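Local coordinates for polygalacturonase (Pectobacterium carotovorum subsp. carotovorum, PDB 1BHE), which hydrolyses the alpha-1,4 bonds between galacturonic acid units of polygalacturonan, a secreted endo-acting enzyme that macerates and soft-rots plant tissue, at residues A[33-42]-A[60-68]; A[154-165]-A[177-188]. All blocks are in the same frame, centred on the assembly; numbering follows the deposited sequence.

Contacts 1 and 2 join parallel strands at two levels of one right-handed beta-helix. Contact 1 (33-42 with 60-68) lies nearer the N-terminal end, its centre about 23 Å from the centre of the chain. Contact 2 (154-165 with 177-188) lies further along the stack, its centre about 11 Å from that of the chain. The two contact centres are 15 Å apart and their nearest atoms about 6 Å, so they do not touch; strand 112-114 pairs with 64-67 on one side and with 162-165 on the other. The predicted proton donor Asp-223 is about 12 Å from Val-178 of contact 2, side chain to side chain, whereas contact 1 lies away from the probable active-site residues Asp-223 and His-251.

Contact 1 (A[33-42]-A[60-68]); sequences LNNCDQGKAV and PSGVSLLID
The carbonyl oxygen of Gly-62 is gripped twice, by a backbone bond and a water. Gly-39 N donates to Gly-62 O at 2.8 Å, in the carbonyl plane and with a nearly straight N-H...O angle of 164°. The water lies within bonding distance of Gly-62 O, Lys-40 O and Ser-64 OG and bridges them, tying the two segments together. Both glycines have positive phi and sit in type II turns, Asp-37 to Lys-40 and Pro-60 to Val-63.

Beyond the turns the segments pair as parallel strands of neighbouring coils, the pairing that builds the right-handed beta-helix, here near its N-terminal end. Ala-41 is opposite Ser-64 and Val-42 opposite Leu-65. Ser-64 N donates to Lys-40 O, Val-42 N to Ser-64 O at 3.0 Å and Leu-66 N to Val-42 O at 2.9 Å; the last two donors are tilted out of their carbonyl planes. Ala-41 CB packs on Ser-64 CB at 3.7 Å and also meets Leu-66 CB.

On the helix side, Val-63 packs between two partners. With CG1 anti to the backbone N (chi1 176°), that methyl meets Cys-36 CB at 3.7 Å and Leu-33 CD2 at 3.9 Å, while Val-63 CG2 lies 3.5 Å from Cys-36 O. Leu-33 approaches Val-63 at a slant, and its CD2 also nears Leu-65 CD2. Pro-60 completes the cluster by setting its CG 3.6 Å from Leu-33 O.

Cys-36 is also anchored by its disulfide to Cys-15. Leu-33 belongs to helix 26-33, which packs against the turn at Pro-60 to Val-63. Strand 41-45 lies between 14-19 and 64-67, Ala-41 bonding back to Ser-13 and Cys-15, whereas Leu-65 bonds onward to Gly-112 and Tyr-114 on the side of strand 112-114.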
loop_
_atom_site.group_PDB
_atom_site.type_symbol
_atom_site.label_atom_id
_atom_site.label_comp_id
_atom_site.label_asym_id
_atom_site.label_seq_id
_atom_site.Cartn_x
_atom_site.Cartn_y
_atom_site.Cartn_z
ATOM N N LEU A 33 1.445 15.512 -20.205
ATOM C CA LEU A 33 1.073 15.821 -18.829
ATOM C C LEU A 33 1.390 17.274 -18.491
ATOM O O LEU A 33 0.618 17.941 -17.795
ATOM C CB LEU A 33 1.825 14.925 -17.836
ATOM C CG LEU A 33 1.373 13.467 -17.751
ATOM C CD1 LEU A 33 2.407 12.637 -17.002
ATOM C CD2 LEU A 33 0.007 13.376 -17.079
ATOM N N ASN A 34 2.498 17.802 -19.012
ATOM C CA ASN A 34 2.897 19.179 -18.766
ATOM C C ASN A 34 2.072 20.240 -19.477
ATOM O O ASN A 34 2.350 21.431 -19.255
ATOM C CB ASN A 34 4.380 19.384 -19.117
ATOM C CG ASN A 34 5.310 18.612 -18.205
ATOM O OD1 ASN A 34 4.908 18.105 -17.154
ATOM N ND2 ASN A 34 6.579 18.521 -18.605
ATOM N N ASN A 35 1.120 19.901 -20.331
ATOM C CA ASN A 35 0.291 20.897 -20.998
ATOM C C ASN A 35 -1.177 20.485 -20.952
ATOM O O ASN A 35 -1.959 20.745 -21.862
ATOM C CB ASN A 35 0.753 21.117 -22.446
ATOM C CG ASN A 35 0.143 22.372 -23.050
ATOM O OD1 ASN A 35 -0.180 23.318 -22.331
ATOM N ND2 ASN A 35 -0.035 22.380 -24.368
ATOM N N CYS A 36 -1.581 19.844 -19.859
ATOM C CA CYS A 36 -2.944 19.361 -19.679
ATOM C C CYS A 36 -3.780 20.267 -18.791
ATOM O O CYS A 36 -3.372 20.623 -17.682
ATOM C CB CYS A 36 -2.871 17.947 -19.080
ATOM S SG CYS A 36 -4.437 17.049 -19.068
ATOM N N ASP A 37 -4.946 20.700 -19.265
ATOM C CA ASP A 37 -5.818 21.586 -18.514
ATOM C C ASP A 37 -6.183 21.019 -17.140
ATOM O O ASP A 37 -6.365 19.817 -16.962
ATOM C CB ASP A 37 -7.120 21.847 -19.280
ATOM C CG ASP A 37 -6.984 22.753 -20.483
ATOM O OD1 ASP A 37 -5.933 23.399 -20.676
ATOM O OD2 ASP A 37 -7.968 22.814 -21.269
ATOM N N GLN A 38 -6.304 21.908 -16.163
ATOM C CA GLN A 38 -6.721 21.549 -14.810
ATOM C C GLN A 38 -8.038 20.785 -14.851
ATOM O O GLN A 38 -8.972 21.154 -15.575
ATOM C CB GLN A 38 -6.853 22.824 -13.964
ATOM C CG GLN A 38 -7.574 22.701 -12.641
ATOM C CD GLN A 38 -7.599 23.958 -11.800
ATOM O OE1 GLN A 38 -6.683 24.784 -11.829
ATOM N NE2 GLN A 38 -8.657 24.138 -11.002
ATOM N N GLY A 39 -8.113 19.675 -14.120
ATOM C CA GLY A 39 -9.318 18.870 -14.051
ATOM C C GLY A 39 -9.510 17.868 -15.176
ATOM O O GLY A 39 -10.518 17.157 -15.211
ATOM N N LYS A 40 -8.548 17.772 -16.087
ATOM C CA LYS A 40 -8.610 16.832 -17.199
ATOM C C LYS A 40 -7.494 15.802 -17.084
ATOM O O LYS A 40 -6.635 15.891 -16.205
ATOM C CB LYS A 40 -8.532 17.585 -18.533
ATOM C CG LYS A 40 -9.737 18.490 -18.770
ATOM C CD LYS A 40 -9.815 18.953 -20.218
ATOM C CE LYS A 40 -10.905 19.996 -20.402
ATOM N NZ LYS A 40 -11.229 20.194 -21.849
ATOM N N ALA A 41 -7.497 14.820 -17.989
ATOM C CA ALA A 41 -6.488 13.770 -17.924
ATOM C C ALA A 41 -5.833 13.477 -19.269
ATOM O O ALA A 41 -6.463 13.664 -20.306
ATOM C CB ALA A 41 -7.159 12.475 -17.456
ATOM N N VAL A 42 -4.596 13.004 -19.215
ATOM C CA VAL A 42 -3.899 12.572 -20.429
ATOM C C VAL A 42 -4.441 11.155 -20.649
ATOM O O VAL A 42 -4.381 10.357 -19.709
ATOM C CB VAL A 42 -2.376 12.568 -20.293
ATOM C CG1 VAL A 42 -1.665 11.786 -21.389
ATOM C CG2 VAL A 42 -1.895 14.020 -20.275
ATOM N N PRO A 60 1.537 16.431 -12.596
ATOM C CA PRO A 60 1.324 17.799 -12.153
ATOM C C PRO A 60 0.038 17.965 -11.359
ATOM O O PRO A 60 -0.895 17.162 -11.458
ATOM C CB PRO A 60 1.299 18.639 -13.429
ATOM C CG PRO A 60 1.891 17.743 -14.475
ATOM C CD PRO A 60 1.464 16.340 -14.073
ATOM N N SER A 61 -0.017 19.006 -10.540
ATOM C CA SER A 61 -1.171 19.287 -9.699
ATOM C C SER A 61 -2.411 19.558 -10.549
ATOM O O SER A 61 -2.336 20.330 -11.506
ATOM C CB SER A 61 -0.928 20.537 -8.838
ATOM O OG SER A 61 -2.027 20.717 -7.951
ATOM N N GLY A 62 -3.533 18.947 -10.197
ATOM C CA GLY A 62 -4.788 19.135 -10.914
ATOM C C GLY A 62 -4.912 18.337 -12.200
ATOM O O GLY A 62 -5.928 18.412 -12.898
ATOM N N VAL A 63 -3.874 17.616 -12.581
ATOM C CA VAL A 63 -3.811 16.808 -13.792
ATOM C C VAL A 63 -3.894 15.329 -13.440
ATOM O O VAL A 63 -3.452 14.878 -12.381
ATOM C CB VAL A 63 -2.513 17.118 -14.564
ATOM C CG1 VAL A 63 -2.337 16.246 -15.796
ATOM C CG2 VAL A 63 -2.461 18.594 -14.946
ATOM N N SER A 64 -4.495 14.535 -14.334
ATOM C CA SER A 64 -4.669 13.113 -14.091
ATOM C C SER A 64 -4.173 12.268 -15.266
ATOM O O SER A 64 -3.880 12.768 -16.349
ATOM C CB SER A 64 -6.157 12.804 -13.858
ATOM O OG SER A 64 -6.665 13.442 -12.696
ATOM N N LEU A 65 -4.118 10.962 -15.031
ATOM C CA LEU A 65 -3.751 9.987 -16.039
ATOM C C LEU A 65 -4.959 9.056 -16.216
ATOM O O LEU A 65 -5.542 8.617 -15.223
ATOM C CB LEU A 65 -2.563 9.123 -15.656
ATOM C CG LEU A 65 -1.225 9.260 -16.354
ATOM C CD1 LEU A 65 -0.315 8.091 -15.967
ATOM C CD2 LEU A 65 -1.328 9.361 -17.867
ATOM N N LEU A 66 -5.288 8.770 -17.455
ATOM C CA LEU A 66 -6.398 7.887 -17.794
ATOM C C LEU A 66 -5.890 6.793 -18.730
ATOM O O LEU A 66 -5.293 7.109 -19.759
ATOM C CB LEU A 66 -7.507 8.693 -18.475
ATOM C CG LEU A 66 -8.618 7.891 -19.164
ATOM C CD1 LEU A 66 -9.295 6.959 -18.171
ATOM C CD2 LEU A 66 -9.632 8.834 -19.804
ATOM N N ILE A 67 -6.028 5.534 -18.330
ATOM C CA ILE A 67 -5.514 4.409 -19.119
ATOM C C ILE A 67 -6.683 3.566 -19.616
ATOM O O ILE A 67 -7.476 3.077 -18.816
ATOM C CB ILE A 67 -4.567 3.519 -18.294
ATOM C CG1 ILE A 67 -3.563 4.364 -17.503
ATOM C CG2 ILE A 67 -3.824 2.526 -19.182
ATOM C CD1 ILE A 67 -2.747 3.590 -16.490
ATOM N N ASP A 68 -6.849 3.442 -20.924
ATOM C CA ASP A 68 -7.982 2.720 -21.491
ATOM C C ASP A 68 -8.005 1.227 -21.173
ATOM O O ASP A 68 -6.975 0.591 -20.957
ATOM C CB ASP A 68 -7.965 2.852 -23.017
ATOM C CG ASP A 68 -8.408 4.177 -23.574
ATOM O OD1 ASP A 68 -8.701 5.127 -22.819
ATOM O OD2 ASP A 68 -8.459 4.286 -24.825
HETATM O O HOH W 1 -7.430 16.032 -13.447
#

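Contact 2 (A[154-165]-A[177-188]); sequences IQINKSKNFTLY and VVFSDGDGFTAW
Ile-156 sets its CG2 methyl obliquely against the Phe-179 ring, 3.6 Å from Phe-179 CD1. This is the stacked core of the right-handed parallel beta-helix of family 28: equivalent residues of successive coils lie one above another, and both strand pairs, 154-157 with 177-180 and 162-165 with 183-188, run parallel at 6° with axes 4.8 Å apart. Within 177-188, Phe-185 covers one face of the Phe-179 ring, its CB 3.4 Å above the ring plane near the centre.

The Phe-162 and Phe-185 rings project together; Phe-162 CD1 is at the edge of the Phe-185 ring, 3.9 Å from Phe-185 CE1. Ile-156 CD1 sits over one face of Phe-162, toward the rim. Leu-164 CD1 and Val-177 CG2 meet tip to tip at 3.8 Å, spanning the core between the two strand pairs.

At the end of the first strand pair, Ser-180 N donates to Ile-156 O nearly along the C=O axis. A water accepts from Ser-159 N and donates to Ser-180 O, beneath the Phe-179 face turned from Phe-185. At the turn that follows, Asp-183 N bonds Ser-159 O, and Gly-184, with positive phi, passes Asn-161, whose OD1 is held by Arg-4.

Outward-facing, on the second pair, Tyr-165 turns an edge toward the Trp-188 five-membered ring in an offset edge-to-face pair, planes at 62°, its hydroxyl bonded to Glu-8. On the first pair, Gln-155, bent at chi2 (77°), lies alongside Val-178, and its NE2 donates to Asn-157 OD1 at 2.7 Å, almost within its own amide plane.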
loop_
_atom_site.group_PDB
_atom_site.type_symbol
_atom_site.label_atom_id
_atom_site.label_comp_id
_atom_site.label_asym_id
_atom_site.label_seq_id
_atom_site.Cartn_x
_atom_site.Cartn_y
_atom_site.Cartn_z
ATOM N N ILE A 154 3.554 3.874 -7.506
ATOM C CA ILE A 154 2.921 5.191 -7.374
ATOM C C ILE A 154 3.365 5.803 -6.048
ATOM O O ILE A 154 3.133 5.184 -5.012
ATOM C CB ILE A 154 1.389 5.083 -7.428
ATOM C CG1 ILE A 154 0.892 4.709 -8.838
ATOM C CG2 ILE A 154 0.695 6.367 -6.989
ATOM C CD1 ILE A 154 -0.530 4.169 -8.821
ATOM N N GLN A 155 3.981 6.967 -6.099
ATOM C CA GLN A 155 4.447 7.663 -4.897
ATOM C C GLN A 155 3.799 9.041 -4.840
ATOM O O GLN A 155 3.956 9.851 -5.752
ATOM C CB GLN A 155 5.973 7.788 -4.949
ATOM C CG GLN A 155 6.569 8.615 -3.823
ATOM C CD GLN A 155 6.635 7.880 -2.500
ATOM O OE1 GLN A 155 6.942 6.694 -2.418
ATOM N NE2 GLN A 155 6.339 8.611 -1.423
ATOM N N ILE A 156 3.014 9.300 -3.807
ATOM C CA ILE A 156 2.290 10.558 -3.662
ATOM C C ILE A 156 2.739 11.288 -2.399
ATOM O O ILE A 156 2.633 10.737 -1.306
ATOM C CB ILE A 156 0.774 10.317 -3.612
ATOM C CG1 ILE A 156 0.288 9.474 -4.802
ATOM C CG2 ILE A 156 0.030 11.648 -3.573
ATOM C CD1 ILE A 156 -0.935 8.634 -4.480
ATOM N N ASN A 157 3.269 12.501 -2.547
ATOM C CA ASN A 157 3.808 13.249 -1.418
ATOM C C ASN A 157 3.155 14.609 -1.227
ATOM O O ASN A 157 2.870 15.299 -2.205
ATOM C CB ASN A 157 5.308 13.527 -1.644
ATOM C CG ASN A 157 6.165 12.306 -1.861
ATOM O OD1 ASN A 157 5.872 11.225 -1.370
ATOM N ND2 ASN A 157 7.251 12.430 -2.605
ATOM N N LYS A 158 2.933 15.022 0.014
ATOM C CA LYS A 158 2.348 16.306 0.358
ATOM C C LYS A 158 1.193 16.746 -0.521
ATOM O O LYS A 158 1.098 17.917 -0.907
ATOM C CB LYS A 158 3.484 17.357 0.302
ATOM C CG LYS A 158 4.544 16.996 1.355
ATOM C CD LYS A 158 5.649 18.042 1.366
ATOM C CE LYS A 158 5.259 19.203 2.263
ATOM N NZ LYS A 158 4.882 18.757 3.627
ATOM N N SER A 159 0.262 15.837 -0.798
ATOM C CA SER A 159 -0.826 16.138 -1.724
ATOM C C SER A 159 -2.173 16.150 -1.022
ATOM O O SER A 159 -2.348 15.649 0.091
ATOM C CB SER A 159 -0.787 15.115 -2.866
ATOM O OG SER A 159 0.358 15.322 -3.684
ATOM N N LYS A 160 -3.134 16.752 -1.693
ATOM C CA LYS A 160 -4.495 16.919 -1.244
ATOM C C LYS A 160 -5.499 16.306 -2.212
ATOM O O LYS A 160 -5.441 16.585 -3.407
ATOM C CB LYS A 160 -4.802 18.428 -1.170
ATOM C CG LYS A 160 -6.020 18.776 -0.324
ATOM C CD LYS A 160 -5.604 19.560 0.918
ATOM C CE LYS A 160 -5.109 20.956 0.568
ATOM N NZ LYS A 160 -5.003 21.835 1.770
ATOM N N ASN A 161 -6.433 15.536 -1.669
ATOM C CA ASN A 161 -7.504 14.938 -2.458
ATOM C C ASN A 161 -7.064 14.298 -3.765
ATOM O O ASN A 161 -7.434 14.672 -4.881
ATOM C CB ASN A 161 -8.615 15.984 -2.638
ATOM C CG ASN A 161 -9.280 16.340 -1.319
ATOM O OD1 ASN A 161 -9.275 15.581 -0.338
ATOM N ND2 ASN A 161 -9.884 17.525 -1.256
ATOM N N PHE A 162 -6.254 13.246 -3.634
ATOM C CA PHE A 162 -5.745 12.453 -4.743
ATOM C C PHE A 162 -6.715 11.290 -4.969
ATOM O O PHE A 162 -7.231 10.747 -3.987
ATOM C CB PHE A 162 -4.348 11.894 -4.430
ATOM C CG PHE A 162 -3.682 11.243 -5.615
ATOM C CD1 PHE A 162 -3.916 9.917 -5.934
ATOM C CD2 PHE A 162 -2.839 11.976 -6.427
ATOM C CE1 PHE A 162 -3.316 9.337 -7.042
ATOM C CE2 PHE A 162 -2.245 11.409 -7.540
ATOM C CZ PHE A 162 -2.479 10.086 -7.851
ATOM N N THR A 163 -6.955 10.904 -6.212
ATOM C CA THR A 163 -7.888 9.828 -6.522
ATOM C C THR A 163 -7.213 8.702 -7.306
ATOM O O THR A 163 -6.483 8.971 -8.253
ATOM C CB THR A 163 -9.063 10.355 -7.386
ATOM O OG1 THR A 163 -9.803 11.320 -6.631
ATOM C CG2 THR A 163 -9.994 9.216 -7.799
ATOM N N LEU A 164 -7.476 7.466 -6.928
ATOM C CA LEU A 164 -7.005 6.268 -7.611
ATOM C C LEU A 164 -8.273 5.451 -7.920
ATOM O O LEU A 164 -8.871 4.949 -6.964
ATOM C CB LEU A 164 -6.120 5.431 -6.705
ATOM C CG LEU A 164 -4.853 4.749 -7.174
ATOM C CD1 LEU A 164 -4.590 3.463 -6.391
ATOM C CD2 LEU A 164 -4.768 4.503 -8.669
ATOM N N TYR A 165 -8.687 5.375 -9.181
ATOM C CA TYR A 165 -9.971 4.740 -9.462
ATOM C C TYR A 165 -10.037 3.767 -10.624
ATOM O O TYR A 165 -9.532 4.071 -11.703
ATOM C CB TYR A 165 -10.943 5.895 -9.798
ATOM C CG TYR A 165 -12.342 5.466 -10.185
ATOM C CD1 TYR A 165 -13.168 4.786 -9.308
ATOM C CD2 TYR A 165 -12.830 5.771 -11.455
ATOM C CE1 TYR A 165 -14.453 4.410 -9.678
ATOM C CE2 TYR A 165 -14.113 5.409 -11.830
ATOM C CZ TYR A 165 -14.913 4.724 -10.939
ATOM O OH TYR A 165 -16.193 4.358 -11.319
ATOM N N VAL A 177 1.383 1.488 -3.929
ATOM C CA VAL A 177 0.873 2.840 -3.725
ATOM C C VAL A 177 1.258 3.363 -2.342
ATOM O O VAL A 177 1.019 2.719 -1.316
ATOM C CB VAL A 177 -0.664 2.937 -3.829
ATOM C CG1 VAL A 177 -1.123 4.395 -3.724
ATOM C CG2 VAL A 177 -1.238 2.338 -5.102
ATOM N N VAL A 178 1.850 4.552 -2.309
ATOM C CA VAL A 178 2.251 5.212 -1.075
ATOM C C VAL A 178 1.666 6.628 -1.074
ATOM O O VAL A 178 1.814 7.352 -2.055
ATOM C CB VAL A 178 3.782 5.306 -0.906
ATOM C CG1 VAL A 178 4.150 6.181 0.293
ATOM C CG2 VAL A 178 4.422 3.929 -0.753
ATOM N N PHE A 179 0.990 6.986 0.005
ATOM C CA PHE A 179 0.400 8.312 0.165
ATOM C C PHE A 179 1.038 8.936 1.412
ATOM O O PHE A 179 0.626 8.603 2.532
ATOM C CB PHE A 179 -1.118 8.235 0.319
ATOM C CG PHE A 179 -1.805 9.573 0.331
ATOM C CD1 PHE A 179 -1.891 10.337 -0.822
ATOM C CD2 PHE A 179 -2.365 10.067 1.498
ATOM C CE1 PHE A 179 -2.520 11.575 -0.812
ATOM C CE2 PHE A 179 -2.996 11.295 1.512
ATOM C CZ PHE A 179 -3.073 12.054 0.359
ATOM N N SER A 180 2.051 9.772 1.219
ATOM C CA SER A 180 2.825 10.315 2.320
ATOM C C SER A 180 2.631 11.793 2.619
ATOM O O SER A 180 2.645 12.635 1.729
ATOM C CB SER A 180 4.339 10.182 2.025
ATOM O OG SER A 180 4.691 8.821 1.883
ATOM N N ASP A 181 2.554 12.118 3.904
ATOM C CA ASP A 181 2.425 13.473 4.402
ATOM C C ASP A 181 1.374 14.290 3.665
ATOM O O ASP A 181 1.579 15.465 3.326
ATOM C CB ASP A 181 3.794 14.177 4.338
ATOM C CG ASP A 181 4.909 13.314 4.895
ATOM O OD1 ASP A 181 4.911 12.969 6.090
ATOM O OD2 ASP A 181 5.804 12.958 4.107
ATOM N N GLY A 182 0.196 13.693 3.489
ATOM C CA GLY A 182 -0.877 14.355 2.759
ATOM C C GLY A 182 -2.210 14.297 3.489
ATOM O O GLY A 182 -2.338 13.825 4.620
ATOM N N ASP A 183 -3.229 14.769 2.770
ATOM C CA ASP A 183 -4.584 14.821 3.312
ATOM C C ASP A 183 -5.616 14.588 2.215
ATOM O O ASP A 183 -5.796 15.446 1.354
ATOM C CB ASP A 183 -4.768 16.199 3.944
ATOM C CG ASP A 183 -6.096 16.465 4.603
ATOM O OD1 ASP A 183 -7.103 15.771 4.349
ATOM O OD2 ASP A 183 -6.144 17.430 5.408
ATOM N N GLY A 184 -6.295 13.447 2.270
ATOM C CA GLY A 184 -7.339 13.191 1.267
ATOM C C GLY A 184 -6.817 12.261 0.180
ATOM O O GLY A 184 -6.122 12.685 -0.738
ATOM N N PHE A 185 -7.123 10.977 0.317
ATOM C CA PHE A 185 -6.730 9.976 -0.667
ATOM C C PHE A 185 -7.871 8.964 -0.757
ATOM O O PHE A 185 -8.284 8.431 0.269
ATOM C CB PHE A 185 -5.430 9.261 -0.301
ATOM C CG PHE A 185 -5.104 8.068 -1.154
ATOM C CD1 PHE A 185 -4.572 8.230 -2.424
ATOM C CD2 PHE A 185 -5.334 6.785 -0.695
ATOM C CE1 PHE A 185 -4.266 7.136 -3.213
ATOM C CE2 PHE A 185 -5.031 5.688 -1.482
ATOM C CZ PHE A 185 -4.490 5.852 -2.743
ATOM N N THR A 186 -8.347 8.742 -1.968
ATOM C CA THR A 186 -9.424 7.779 -2.190
ATOM C C THR A 186 -8.981 6.757 -3.241
ATOM O O THR A 186 -8.673 7.144 -4.369
ATOM C CB THR A 186 -10.706 8.473 -2.677
ATOM O OG1 THR A 186 -11.222 9.317 -1.635
ATOM C CG2 THR A 186 -11.800 7.472 -3.052
ATOM N N ALA A 187 -8.958 5.489 -2.851
ATOM C CA ALA A 187 -8.687 4.391 -3.777
ATOM C C ALA A 187 -10.016 3.616 -3.864
ATOM O O ALA A 187 -10.543 3.213 -2.828
ATOM C CB ALA A 187 -7.557 3.498 -3.328
ATOM N N TRP A 188 -10.592 3.534 -5.048
ATOM C CA TRP A 188 -11.915 2.915 -5.218
ATOM C C TRP A 188 -11.899 2.046 -6.465
ATOM O O TRP A 188 -11.408 2.476 -7.506
ATOM C CB TRP A 188 -12.939 4.032 -5.334
ATOM C CG TRP A 188 -14.386 3.659 -5.315
ATOM C CD1 TRP A 188 -15.037 2.772 -6.120
ATOM C CD2 TRP A 188 -15.381 4.208 -4.435
ATOM N NE1 TRP A 188 -16.373 2.725 -5.794
ATOM C CE2 TRP A 188 -16.608 3.600 -4.760
ATOM C CE3 TRP A 188 -15.347 5.160 -3.410
ATOM C CZ2 TRP A 188 -17.788 3.906 -4.088
ATOM C CZ3 TRP A 188 -16.519 5.461 -2.743
ATOM C CH2 TRP A 188 -17.729 4.840 -3.092
HETATM O O HOH W 2 7.355 7.826 1.349
HETATM O O HOH W 3 2.283 17.925 4.236
HETATM O O HOH W 4 0.467 12.882 -0.179
HETATM O O HOH W 5 -8.801 16.662 2.237
#